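Putative large adhesion protein (Lap) involved in biofilm formation (Marinobacter hydrocarbonoclasticus ATCC 49840, PDB 6M8M) probably mediates adhesion during biofilm formation, through a calcium-binding PA14 domain that binds glucose. Local coordinates at residues 55-58 with 59-63; 122-126 with 127-131; 44-47 with 48-51. One frame throughout, in Å; residues are numbered along the deposited sequence.

Interaction 1. Residues 55-58 with 59-63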
# COMPACT_ATOMS: atom_id res chain seq x y z
N SER A 55 -8.77 10.23 -6.49
CA SER A 55 -7.88 11.36 -6.26
C SER A 55 -7.62 11.69 -4.80
O SER A 55 -6.81 12.59 -4.56
CB SER A 55 -8.41 12.61 -6.96
OG SER A 55 -9.59 13.02 -6.31
N ASN A 56 -8.23 11.03 -3.83
CA ASN A 56 -7.94 11.35 -2.44
C ASN A 56 -8.20 10.16 -1.54
O ASN A 56 -8.91 9.21 -1.89
CB ASN A 56 -8.67 12.61 -1.94
CG ASN A 56 -10.16 12.46 -1.94
OD1 ASN A 56 -10.73 11.83 -1.06
ND2 ASN A 56 -10.82 13.08 -2.91
N VAL A 57 -7.58 10.22 -0.36
CA VAL A 57 -7.59 9.11 0.58
C VAL A 57 -9.00 8.79 1.06
O VAL A 57 -9.39 7.62 1.16
CB VAL A 57 -6.66 9.40 1.77
CG1 VAL A 57 -6.83 8.35 2.86
CG2 VAL A 57 -5.20 9.47 1.33
N ALA A 58 -9.78 9.82 1.42
CA ALA A 58 -11.11 9.55 1.96
C ALA A 58 -11.97 8.83 0.93
O ALA A 58 -12.73 7.91 1.28
CB ALA A 58 -11.78 10.85 2.40
N GLN A 59 -11.88 9.23 -0.33
CA GLN A 59 -12.62 8.58 -1.40
C GLN A 59 -12.21 7.12 -1.55
O GLN A 59 -13.05 6.22 -1.71
CB GLN A 59 -12.36 9.35 -2.68
CG GLN A 59 -12.91 8.76 -3.95
CD GLN A 59 -12.32 9.41 -5.18
OE1 GLN A 59 -11.25 10.03 -5.13
NE2 GLN A 59 -13.00 9.28 -6.29
N VAL A 60 -10.90 6.87 -1.53
CA VAL A 60 -10.38 5.51 -1.65
C VAL A 60 -10.83 4.66 -0.47
O VAL A 60 -11.27 3.51 -0.64
CB VAL A 60 -8.85 5.56 -1.81
CG1 VAL A 60 -8.20 4.22 -1.57
CG2 VAL A 60 -8.50 6.10 -3.20
N LYS A 61 -10.71 5.19 0.74
CA LYS A 61 -11.15 4.45 1.92
C LYS A 61 -12.63 4.13 1.87
O LYS A 61 -13.06 3.07 2.33
CB LYS A 61 -10.83 5.23 3.19
CG LYS A 61 -9.36 5.20 3.53
CD LYS A 61 -9.09 5.78 4.90
CE LYS A 61 -7.61 5.66 5.28
NZ LYS A 61 -7.20 4.27 5.65
N ALA A 62 -13.44 5.05 1.34
CA ALA A 62 -14.87 4.79 1.25
C ALA A 62 -15.16 3.65 0.29
O ALA A 62 -16.05 2.83 0.55
CB ALA A 62 -15.62 6.05 0.81
N PHE A 63 -14.44 3.59 -0.82
CA PHE A 63 -14.65 2.48 -1.75
C PHE A 63 -14.23 1.17 -1.10
O PHE A 63 -14.95 0.15 -1.18
CB PHE A 63 -13.88 2.71 -3.05
CG PHE A 63 -14.27 1.74 -4.12
CD1 PHE A 63 -15.43 1.92 -4.85
CD2 PHE A 63 -13.49 0.63 -4.39
CE1 PHE A 63 -15.81 1.02 -5.82
CE2 PHE A 63 -13.86 -0.27 -5.39
CZ PHE A 63 -15.02 -0.07 -6.09

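Interaction 2. Residues 122-126 with 127-131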
# COMPACT_ATOMS: atom_id res chain seq x y z
N LEU A 122 3.27 -4.46 13.19
CA LEU A 122 4.69 -4.19 13.11
C LEU A 122 5.44 -5.06 14.11
O LEU A 122 5.17 -5.02 15.32
CB LEU A 122 4.98 -2.73 13.44
CG LEU A 122 4.43 -1.71 12.43
CD1 LEU A 122 4.61 -0.29 12.93
CD2 LEU A 122 5.11 -1.89 11.08
N GLU A 123 6.42 -5.80 13.62
CA GLU A 123 7.22 -6.69 14.46
C GLU A 123 8.48 -5.93 14.87
O GLU A 123 9.60 -6.21 14.43
CB GLU A 123 7.53 -7.97 13.70
CG GLU A 123 6.29 -8.81 13.40
CD GLU A 123 5.73 -9.49 14.64
OE1 GLU A 123 4.59 -10.00 14.56
OE2 GLU A 123 6.41 -9.52 15.69
N LEU A 124 8.27 -4.93 15.72
CA LEU A 124 9.31 -4.00 16.12
C LEU A 124 9.30 -3.86 17.62
O LEU A 124 8.24 -3.82 18.24
CB LEU A 124 9.05 -2.62 15.52
CG LEU A 124 9.03 -2.54 14.00
CD1 LEU A 124 8.59 -1.16 13.54
CD2 LEU A 124 10.38 -2.87 13.43
N GLN A 125 10.49 -3.75 18.19
CA GLN A 125 10.64 -3.40 19.59
C GLN A 125 10.29 -1.92 19.79
O GLN A 125 10.22 -1.12 18.84
CB GLN A 125 12.08 -3.65 20.02
CG GLN A 125 12.51 -5.10 19.98
CD GLN A 125 11.74 -5.94 20.95
OE1 GLN A 125 10.66 -6.41 20.64
NE2 GLN A 125 12.30 -6.12 22.15
N ALA A 126 10.07 -1.55 21.05
CA ALA A 126 9.86 -0.14 21.39
C ALA A 126 10.87 0.73 20.66
O ALA A 126 12.06 0.43 20.63
CB ALA A 126 9.99 0.05 22.90
N GLY A 127 10.40 1.83 20.08
CA GLY A 127 11.30 2.70 19.35
C GLY A 127 10.57 3.75 18.56
O GLY A 127 9.34 3.86 18.61
N THR A 128 11.37 4.52 17.85
CA THR A 128 10.94 5.63 17.01
C THR A 128 11.37 5.30 15.59
O THR A 128 12.53 4.99 15.35
CB THR A 128 11.58 6.94 17.48
OG1 THR A 128 11.26 7.13 18.87
CG2 THR A 128 11.12 8.10 16.64
N TYR A 129 10.41 5.32 14.68
CA TYR A 129 10.58 4.82 13.33
C TYR A 129 10.04 5.84 12.34
O TYR A 129 9.40 6.83 12.71
CB TYR A 129 9.86 3.47 13.17
CG TYR A 129 10.36 2.41 14.14
CD1 TYR A 129 11.47 1.64 13.83
CD2 TYR A 129 9.74 2.21 15.36
CE1 TYR A 129 11.94 0.69 14.72
CE2 TYR A 129 10.22 1.26 16.25
CZ TYR A 129 11.32 0.51 15.93
OH TYR A 129 11.81 -0.46 16.80
N GLN A 130 10.26 5.59 11.05
CA GLN A 130 9.89 6.54 10.02
C GLN A 130 9.83 5.83 8.68
O GLN A 130 10.75 5.10 8.32
CB GLN A 130 10.93 7.66 9.97
CG GLN A 130 10.65 8.76 8.98
CD GLN A 130 11.72 9.83 9.04
OE1 GLN A 130 12.90 9.52 9.16
NE2 GLN A 130 11.32 11.09 8.97
N PHE A 131 8.76 6.09 7.93
CA PHE A 131 8.62 5.60 6.57
C PHE A 131 9.08 6.64 5.56
O PHE A 131 8.98 7.85 5.78
CB PHE A 131 7.16 5.27 6.27
CG PHE A 131 6.63 4.05 6.96
CD1 PHE A 131 6.86 2.80 6.45
CD2 PHE A 131 5.84 4.17 8.10
CE1 PHE A 131 6.34 1.67 7.08
CE2 PHE A 131 5.32 3.05 8.73
CZ PHE A 131 5.56 1.80 8.21

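Interaction 3. Residues 44-47 with 48-51. With CA (calcium ion), chain D.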
# COMPACT_ATOMS: atom_id res chain seq x y z
N ALA A 44 -10.41 -3.39 -7.94
CA ALA A 44 -10.62 -2.80 -9.24
C ALA A 44 -11.65 -1.69 -9.10
O ALA A 44 -12.69 -1.88 -8.46
CB ALA A 44 -11.16 -3.86 -10.19
N TYR A 45 -11.35 -0.52 -9.64
CA TYR A 45 -12.28 0.61 -9.59
C TYR A 45 -12.48 1.10 -11.02
O TYR A 45 -11.52 1.37 -11.73
CB TYR A 45 -11.71 1.72 -8.72
CG TYR A 45 -12.56 2.97 -8.62
CD1 TYR A 45 -12.53 3.93 -9.61
CD2 TYR A 45 -13.36 3.21 -7.51
CE1 TYR A 45 -13.29 5.10 -9.51
CE2 TYR A 45 -14.12 4.37 -7.41
CZ TYR A 45 -14.06 5.31 -8.40
OH TYR A 45 -14.79 6.48 -8.27
N ALA A 46 -13.75 1.17 -11.44
CA ALA A 46 -14.12 1.55 -12.80
C ALA A 46 -14.60 2.99 -12.79
O ALA A 46 -15.72 3.28 -12.35
CB ALA A 46 -15.22 0.62 -13.31
N GLN A 47 -13.77 3.90 -13.29
CA GLN A 47 -14.18 5.29 -13.39
C GLN A 47 -15.37 5.38 -14.33
O GLN A 47 -15.34 4.85 -15.44
CB GLN A 47 -13.02 6.14 -13.90
CG GLN A 47 -13.34 7.62 -13.98
CD GLN A 47 -12.10 8.46 -14.18
OE1 GLN A 47 -11.01 8.09 -13.71
NE2 GLN A 47 -12.25 9.60 -14.83
N GLY A 48 -16.42 6.06 -13.89
CA GLY A 48 -17.72 5.98 -14.51
C GLY A 48 -18.64 5.25 -13.56
O GLY A 48 -19.20 5.86 -12.66
N SER A 49 -18.76 3.93 -13.70
CA SER A 49 -19.75 3.21 -12.92
C SER A 49 -19.50 3.35 -11.42
O SER A 49 -20.45 3.47 -10.63
CB SER A 49 -19.81 1.74 -13.35
OG SER A 49 -18.59 1.07 -13.11
N ASP A 50 -18.24 3.32 -10.99
CA ASP A 50 -17.92 3.42 -9.57
C ASP A 50 -17.75 4.85 -9.09
O ASP A 50 -17.51 5.06 -7.89
CB ASP A 50 -16.65 2.63 -9.25
CG ASP A 50 -16.85 1.14 -9.32
OD1 ASP A 50 -17.92 0.65 -8.89
OD2 ASP A 50 -15.92 0.44 -9.78
N GLY A 51 -17.86 5.84 -9.97
CA GLY A 51 -17.72 7.22 -9.62
C GLY A 51 -16.62 7.92 -10.38
O GLY A 51 -16.18 7.46 -11.43
CA CA D . -8.90 7.29 -13.36
O HOH W 1 -15.58 -2.19 -9.82
O HOH W 2 -17.44 2.43 -15.87
O HOH W 3 -7.84 9.13 -14.60

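Interaction 1. Residues 55-58 with 59-63
Asn56 and Gln59 form a capping box at the start of helix 57-66. Asn56 is the N-cap residue. Its OD1 accepts the backbone N of Gln59 at 2.9 Å, with the donor tilted 35° from the amide carbonyl plane. A chi1 of 64° sets CG of Asn56 between its own N and carbonyl carbon, which turns the amide onto the first helical turn.

Gln59 returns the grip with its side chain. CG lies opposite the backbone N (chi1 173°) and the chain runs on extended, back past the cap. Its OE1 accepts Ser55 N at 2.8 Å and, weakly, Asn56 N. The NE2 end of the same amide is hydrogen-bonded to Asn53 O, so both ends of the group are held and its rotation is fixed. The Asn56 and Gln59 side chains stand roughly perpendicular to each other.

Within the first turns, Val57 and Lys61, four residues apart, run alongside each other in the same direction. CG1 of Val57 meets CE of Lys61 at 3.7 Å. Backbone bonds from Val60 N to Asn56 O and from Lys61 N to Val57 O continue the helix.

Val57 and Val60 pack on Trp180 of strand 174-181, and Val60 also touches Ile115 of strand 113-122. Lys61 touches Val178, and its NZ forms a salt bridge with Glu176 of the same strand. The helix thus lies against the larger antiparallel sheet.

Interaction 2. Residues 122-126 with 127-131
Tyr129 and Leu124 meet where the loop after strand 113-122 turns back into strand 128-136. The main apolar contact is a CH-pi interaction. CD1 of Leu124 sits over the centre of the Tyr129 ring, 3.8 Å from the centroid and 1° off the ring normal. All six ring carbons are therefore at much the same distance from this methyl. Nearer the hydroxyl end, CB of Leu124 lies 3.9 Å from CZ of Tyr129. The two side chains run antiparallel past one another. In Tyr129, a chi1 of -58° puts CG opposite the carbonyl carbon, and the ring points back to the loop.

The polar part is a single hydrogen bond from side chain to backbone. OH of Tyr129 donates to O of Gln125 at 2.7 Å. The acceptor lies at the ring edge, near the ring plane. Seen from the carbonyl, the donor is tilted 33° out of plane. This bond ties the far end of the ring to the loop backbone, while Leu124 covers one face.

Backbone bonds hold the surroundings. Tyr129 pairs with Phe165 of strand 158-166, and Gly127 bonds Leu167 just beyond the strand ends. The Tyr129 side chain also touches Leu192 and Glu194 of strand 186-194.

An inverse gamma turn is centred on Glu123. The whole is a loop connecting the two antiparallel sheets of the PA14 fold, with a tyrosine of strand 128-136 hydrogen-bonded to the loop backbone.

Interaction 3. Residues 44-47 with 48-51
Asp50 folds back on Ala46 and Tyr45 at a type I beta turn, Gly48 to Gly51, that follows strand 38-45. Two bonds join Asp50 to Ala46. OD2 of Asp50 accepts Ala46 N at 2.8 Å, almost straight at 172°, through its anti lone pair. In return, Asp50 N donates to Ala46 O at 2.9 Å. A chi1 of -71° sets the carboxylate carbon opposite the Asp50 carbonyl carbon and brings OD2 to Ala46 N.

The same side chain packs on Tyr45. CB of Asp50 lies over one face of the ring, 3.7 Å from the centroid and offset toward the rim. The ring and carboxylate planes are 47° apart. OH of Tyr45 is hydrogen-bonded to Gly52 O, just beyond the turn.

Further out, the turn is closed by its own backbone. Gly48 N donates to Gly51 O, and Gly51 N donates to Gly48 O. Both glycines have positive phi, in a region that glycine readily tolerates. Water 1 donates to both Ala44 O and Asp50 OD2, so this carboxylate oxygen receives two bonds. Water 2 links Gln47 O to Ser49 N.

The ring of Phe63, from helix 57-66, meets Tyr45 edge-to-face and also touches Asp50. Gln47 N is hydrogen-bonded to Ser112 OG, which fixes the chain where Gln47 leaves for the metal. Asn53, Asp113 and Gln182 complete the protein ligands of this calcium site. The Gln47 chain is extended, and its OE1 binds the calcium ion at 2.3 Å, while water 3 lies 2.5 Å from the ion.

How the interactions relate
Along the chain the order is interaction 3, interaction 1, interaction 2. Interactions 3 and 1 are close, with centres about 12 Å apart. Strand 38-45 leads through the turn of interaction 3 into helix 57-66 of interaction 1. They touch where Phe63 CE2 lies 3.7 Å from Ala44 O. The side chain of Ser55 is about 8 Å from a calcium ion and about 10 Å from the glucose, while interaction 3 supplies a calcium ligand. Interaction 2 lies apart, its centre about 36 Å from that of interaction 3, across the chain's centre. It joins strand 113-122 of the larger sheet to strand 128-136 of the smaller one. Interaction 2 is thus distant from the calcium site that Gln47 helps to form.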